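Local coordinates for DUF952 domain-containing protein (Caulobacter vibrioides, PDB 2O0Q) that is of unknown function but belongs to the DUF952 family, whose grouping with ADP-ribosyl proteins suggests, without proof, a related fold, at residues Ala46-Arg51 / Ala74-Ala79; Ala54-Leu59 / Gly105-Gly110. All coordinates share one frame; numbering follows the deposited sequence.

Interaction 1 (Ala46-Arg51 / Ala74-Ala79); sequences AAKWFR and ASRGGA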
loop_
_atom_site.group_PDB
_atom_site.type_symbol
_atom_site.label_atom_id
_atom_site.label_comp_id
_atom_site.label_asym_id
_atom_site.label_seq_id
_atom_site.Cartn_x
_atom_site.Cartn_y
_atom_site.Cartn_z
ATOM N N ALA A 46 5.333 6.588 -2.514
ATOM C CA ALA A 46 5.596 7.147 -1.193
ATOM C C ALA A 46 5.988 8.619 -1.309
ATOM O O ALA A 46 5.488 9.470 -0.577
ATOM C CB ALA A 46 6.712 6.346 -0.493
ATOM N N ALA A 47 6.876 8.917 -2.249
ATOM C CA ALA A 47 7.348 10.280 -2.454
ATOM C C ALA A 47 6.245 11.201 -2.951
ATOM O O ALA A 47 6.223 12.386 -2.641
ATOM C CB ALA A 47 8.494 10.281 -3.452
ATOM N N LYS A 48 5.326 10.649 -3.724
ATOM C CA LYS A 48 4.254 11.449 -4.288
ATOM C C LYS A 48 3.125 11.843 -3.331
ATOM O O LYS A 48 2.740 13.016 -3.284
ATOM C CB LYS A 48 3.676 10.719 -5.502
ATOM C CG LYS A 48 2.734 11.549 -6.350
ATOM C CD LYS A 48 2.257 10.746 -7.548
ATOM C CE LYS A 48 1.357 11.570 -8.445
ATOM N NZ LYS A 48 0.724 10.722 -9.505
ATOM N N TRP A 49 2.611 10.891 -2.554
ATOM C CA TRP A 49 1.482 11.188 -1.671
ATOM C C TRP A 49 1.666 11.140 -0.158
ATOM O O TRP A 49 0.746 11.509 0.578
ATOM C CB TRP A 49 0.305 10.266 -2.005
ATOM C CG TRP A 49 0.152 9.947 -3.448
ATOM C CD1 TRP A 49 0.772 8.946 -4.135
ATOM C CD2 TRP A 49 -0.677 10.629 -4.392
ATOM N NE1 TRP A 49 0.380 8.959 -5.451
ATOM C CE2 TRP A 49 -0.510 9.985 -5.637
ATOM C CE3 TRP A 49 -1.545 11.726 -4.309
ATOM C CZ2 TRP A 49 -1.181 10.397 -6.792
ATOM C CZ3 TRP A 49 -2.212 12.138 -5.460
ATOM C CH2 TRP A 49 -2.024 11.473 -6.684
ATOM N N PHE A 50 2.824 10.706 0.322
ATOM C CA PHE A 50 3.003 10.591 1.765
ATOM C C PHE A 50 4.101 11.423 2.411
ATOM O O PHE A 50 4.511 11.139 3.537
ATOM C CB PHE A 50 3.196 9.117 2.122
ATOM C CG PHE A 50 1.992 8.269 1.824
ATOM C CD1 PHE A 50 0.911 8.235 2.705
ATOM C CD2 PHE A 50 1.926 7.523 0.652
ATOM C CE1 PHE A 50 -0.223 7.466 2.419
ATOM C CE2 PHE A 50 0.800 6.748 0.351
ATOM C CZ PHE A 50 -0.278 6.720 1.237
ATOM N N ARG A 51 4.561 12.458 1.714
ATOM C CA ARG A 51 5.611 13.314 2.246
ATOM C C ARG A 51 5.237 13.988 3.559
ATOM O O ARG A 51 4.141 14.535 3.695
ATOM C CB ARG A 51 5.985 14.403 1.235
ATOM C CG ARG A 51 6.507 13.881 -0.075
ATOM C CD ARG A 51 7.387 14.924 -0.772
ATOM N NE ARG A 51 6.679 16.159 -1.112
ATOM C CZ ARG A 51 5.742 16.267 -2.051
ATOM N NH1 ARG A 51 5.370 15.207 -2.764
ATOM N NH2 ARG A 51 5.198 17.452 -2.305
ATOM N N ALA A 74 -3.113 -0.218 -16.377
ATOM C CA ALA A 74 -2.127 0.717 -16.921
ATOM C C ALA A 74 -2.429 2.121 -16.406
ATOM O O ALA A 74 -3.477 2.701 -16.714
ATOM C CB ALA A 74 -2.180 0.698 -18.442
ATOM N N SER A 75 -1.507 2.672 -15.628
ATOM C CA SER A 75 -1.712 3.992 -15.049
ATOM C C SER A 75 -0.494 4.908 -15.185
ATOM O O SER A 75 -0.057 5.219 -16.293
ATOM C CB SER A 75 -2.106 3.824 -13.570
ATOM O OG SER A 75 -2.396 5.060 -12.947
ATOM N N ARG A 76 0.051 5.327 -14.047
ATOM C CA ARG A 76 1.200 6.229 -13.992
ATOM C C ARG A 76 2.376 5.814 -14.869
ATOM O O ARG A 76 2.930 4.726 -14.713
ATOM C CB ARG A 76 1.665 6.362 -12.537
ATOM C CG ARG A 76 2.477 7.610 -12.241
ATOM C CD ARG A 76 2.621 7.793 -10.730
ATOM N NE ARG A 76 3.540 6.827 -10.132
ATOM C CZ ARG A 76 3.414 6.326 -8.905
ATOM N NH1 ARG A 76 2.398 6.684 -8.129
ATOM N NH2 ARG A 76 4.322 5.479 -8.437
ATOM N N GLY A 77 2.754 6.695 -15.790
ATOM C CA GLY A 77 3.874 6.410 -16.672
ATOM C C GLY A 77 3.699 5.175 -17.531
ATOM O O GLY A 77 4.680 4.610 -18.015
ATOM N N GLY A 78 2.457 4.742 -17.711
ATOM C CA GLY A 78 2.197 3.572 -18.531
ATOM C C GLY A 78 2.378 2.249 -17.812
ATOM O O GLY A 78 2.117 1.189 -18.382
ATOM N N ALA A 79 2.826 2.301 -16.561
ATOM C CA ALA A 79 3.031 1.083 -15.786
ATOM C C ALA A 79 1.699 0.566 -15.240
ATOM O O ALA A 79 0.794 1.354 -14.969
ATOM C CB ALA A 79 4.006 1.356 -14.645
HETATM O O HOH W 1 -0.353 8.001 -9.197
#
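Arg76 is the residue of 74-79 that reaches the helix end at 46-51, where it meets Lys48 and Trp49. Ahead of it, Ala74 closes the strand 70-74 and Ser75 opens the turn: its carbonyl accepts Gly78 N, and its own N-H goes to Ala79 O. The long arm of Arg76 then leaves the turn with CG anti to the backbone N (chi1 -158°) and bends at chi3, while the extended chain of Lys48 runs past it in the opposite direction. The two touch where Lys48 NZ comes 3.7 Å from Arg76 CD. Further out, Arg76 NH1 lies near the indole plane, 4.1 Å from Trp49 NE1, with the guanidinium and ring planes 37° apart. NH1 therefore meets the indole edge, and no cation-pi stack forms; Lys48 CG sits over one indole face, offset toward its border. No hydrogen bond joins the segments directly; a water in plane at the indole edge does so, accepting from Lys48 NZ at 2.9 Å and from Arg76 NH1 at 3.2 Å. This bridge probably eases the approach of two positive groups, Lys48 NZ and Arg76 NH1 being 4.6 Å apart, and the salt bridge of Arg76 NE to Glu44 and the bond of NH2 to Thr45 hold the guanidinium against the helix. Gly77 and Gly78 follow with positive phi and carry the chain round to Ala79, whose N-H is bonded to Arg76 O. The whole is a beta-hairpin connection between strands 70-74 and 80-84, tied by one arginine at the protein surface to the C-terminal half of helix 39-49.

Interaction 2 (Ala54-Leu59 / Gly105-Gly110); sequences ANLVLL and GVPQLG
Leu56 and Pro107 make the closest approach between the segment 54-59, which enters strand 56-62, and the loop 105-110, with Leu56 CD1 3.6 Å from Pro107 CG. The leucine has CG anti to its carbonyl carbon (chi1 -71°), and one methyl meets the tip of the pyrrolidine ring as the two side chains pass at a slant. A carbon-to-carbon distance this short marks the tight end of the contact. Both residues are buried, and neighbours close in around them: Phe50 packs on both, and Leu101 also touches the proline. Two residues on, the fit slackens. Leu58 CD2 and Leu109 CD1 are 4.2 Å apart, a looser van der Waals touch, and although the bond to CB of Leu109 does not aim at the strand, CD1 reaches it. Leu99 touches both leucines, Ala42 and Gln43 of helix 39-49 lie against Leu109, and Tyr5 and Ile7 of strand 3-9 touch Leu58.

In the six-stranded antiparallel sheet, strand 56-62 runs between 3-9 and 93-98: Leu58 bonds through its backbone to Ala97 of strand 93-98 and Leu56 to Leu99 just past its end, while Val57 and Leu59 bond to Leu8 and Lys6 of strand 3-9. The loop instead lies over one face of the sheet without any hydrogen bond to the strand; the nearest CA atoms, those of Leu56 and Pro107, are 8.0 Å apart, a gap bridged by side chains alone. Leu56 and Leu58, two apart on the strand, both turn to this face, whereas Val57 points to the other and packs on Leu8 and Glu96. On the solvent side Gln108, between the two buried loop residues, is exposed and makes no contact with 54-59.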
loop_
_atom_site.group_PDB
_atom_site.type_symbol
_atom_site.label_atom_id
_atom_site.label_comp_id
_atom_site.label_asym_id
_atom_site.label_seq_id
_atom_site.Cartn_x
_atom_site.Cartn_y
_atom_site.Cartn_z
ATOM N N ALA A 54 4.272 11.233 9.517
ATOM C CA ALA A 54 4.935 10.360 10.471
ATOM C C ALA A 54 3.998 9.207 10.830
ATOM O O ALA A 54 2.795 9.267 10.571
ATOM C CB ALA A 54 5.310 11.144 11.726
ATOM N N ASN A 55 4.565 8.156 11.410
ATOM C CA ASN A 55 3.796 6.995 11.831
ATOM C C ASN A 55 3.108 6.265 10.686
ATOM O O ASN A 55 1.962 5.831 10.820
ATOM C CB ASN A 55 2.747 7.407 12.869
ATOM C CG ASN A 55 3.356 8.128 14.055
ATOM O OD1 ASN A 55 4.272 7.616 14.704
ATOM N ND2 ASN A 55 2.851 9.323 14.343
ATOM N N LEU A 56 3.800 6.137 9.559
ATOM C CA LEU A 56 3.245 5.428 8.415
ATOM C C LEU A 56 3.621 3.960 8.524
ATOM O O LEU A 56 4.643 3.610 9.112
ATOM C CB LEU A 56 3.799 5.978 7.097
ATOM C CG LEU A 56 3.337 7.364 6.640
ATOM C CD1 LEU A 56 4.058 7.744 5.347
ATOM C CD2 LEU A 56 1.828 7.356 6.429
ATOM N N VAL A 57 2.784 3.100 7.960
ATOM C CA VAL A 57 3.054 1.676 7.968
ATOM C C VAL A 57 3.020 1.154 6.538
ATOM O O VAL A 57 2.219 1.603 5.711
ATOM C CB VAL A 57 2.034 0.909 8.856
ATOM C CG1 VAL A 57 0.636 1.344 8.530
ATOM C CG2 VAL A 57 2.192 -0.604 8.661
ATOM N N LEU A 58 3.920 0.224 6.248
ATOM C CA LEU A 58 4.012 -0.381 4.928
ATOM C C LEU A 58 3.492 -1.812 5.017
ATOM O O LEU A 58 3.972 -2.599 5.835
ATOM C CB LEU A 58 5.477 -0.385 4.466
ATOM C CG LEU A 58 5.888 -0.924 3.090
ATOM C CD1 LEU A 58 5.648 -2.413 3.020
ATOM C CD2 LEU A 58 5.125 -0.194 1.991
ATOM N N LEU A 59 2.507 -2.145 4.186
ATOM C CA LEU A 59 1.964 -3.498 4.176
ATOM C C LEU A 59 2.435 -4.198 2.909
ATOM O O LEU A 59 2.248 -3.684 1.803
ATOM C CB LEU A 59 0.430 -3.491 4.189
ATOM C CG LEU A 59 -0.341 -2.740 5.278
ATOM C CD1 LEU A 59 -1.832 -2.809 4.961
ATOM C CD2 LEU A 59 -0.046 -3.322 6.663
ATOM N N GLY A 105 11.526 14.451 4.011
ATOM C CA GLY A 105 10.221 14.067 4.513
ATOM C C GLY A 105 9.626 12.915 3.723
ATOM O O GLY A 105 8.454 12.574 3.890
ATOM N N VAL A 106 10.434 12.317 2.854
ATOM C CA VAL A 106 9.981 11.195 2.032
ATOM C C VAL A 106 10.172 9.874 2.777
ATOM O O VAL A 106 11.252 9.597 3.307
ATOM C CB VAL A 106 10.769 11.112 0.702
ATOM C CG1 VAL A 106 10.305 9.899 -0.113
ATOM C CG2 VAL A 106 10.586 12.393 -0.091
ATOM N N PRO A 107 9.118 9.047 2.840
ATOM C CA PRO A 107 9.197 7.751 3.525
ATOM C C PRO A 107 10.235 6.855 2.835
ATOM O O PRO A 107 10.243 6.738 1.608
ATOM C CB PRO A 107 7.779 7.197 3.382
ATOM C CG PRO A 107 6.927 8.452 3.305
ATOM C CD PRO A 107 7.744 9.313 2.374
ATOM N N GLN A 108 11.108 6.226 3.614
ATOM C CA GLN A 108 12.132 5.357 3.035
ATOM C C GLN A 108 11.629 3.923 2.888
ATOM O O GLN A 108 11.337 3.263 3.883
ATOM C CB GLN A 108 13.395 5.364 3.903
ATOM C CG GLN A 108 14.065 6.719 4.048
ATOM C CD GLN A 108 15.401 6.632 4.769
ATOM O OE1 GLN A 108 15.470 6.223 5.929
ATOM N NE2 GLN A 108 16.473 7.014 4.079
ATOM N N LEU A 109 11.536 3.438 1.653
ATOM C CA LEU A 109 11.070 2.069 1.414
ATOM C C LEU A 109 12.196 1.141 0.973
ATOM O O LEU A 109 12.041 -0.079 0.982
ATOM C CB LEU A 109 9.984 2.042 0.334
ATOM C CG LEU A 109 8.703 2.854 0.511
ATOM C CD1 LEU A 109 7.624 2.239 -0.373
ATOM C CD2 LEU A 109 8.259 2.849 1.947
ATOM N N GLY A 110 13.320 1.735 0.586
ATOM C CA GLY A 110 14.466 0.983 0.108
ATOM C C GLY A 110 14.779 -0.357 0.748
ATOM O O GLY A 110 14.652 -1.402 0.106
#

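In the fold
The two contacts interleave along the chain, in the order 46-51, 54-59, 74-79, 105-110, and their centres lie about 15 Å apart. Helix 39-49 and strand 56-62 are consecutive elements, so the first segments of both belong to one helix-to-strand connection. Strands 70-74 and 56-62 are members of the same antiparallel sheet, the former at an edge. The contacts meet at the helix end, where Phe50 CB is 3.6 Å from Leu56 CD1 and Ala46 O is 3.7 Å from Pro107 CD. Interaction 1 fastens the helix to a hairpin turn at the surface; interaction 2 packs the late loop onto the sheet beside that helix, joining distant parts of this single-chain protein.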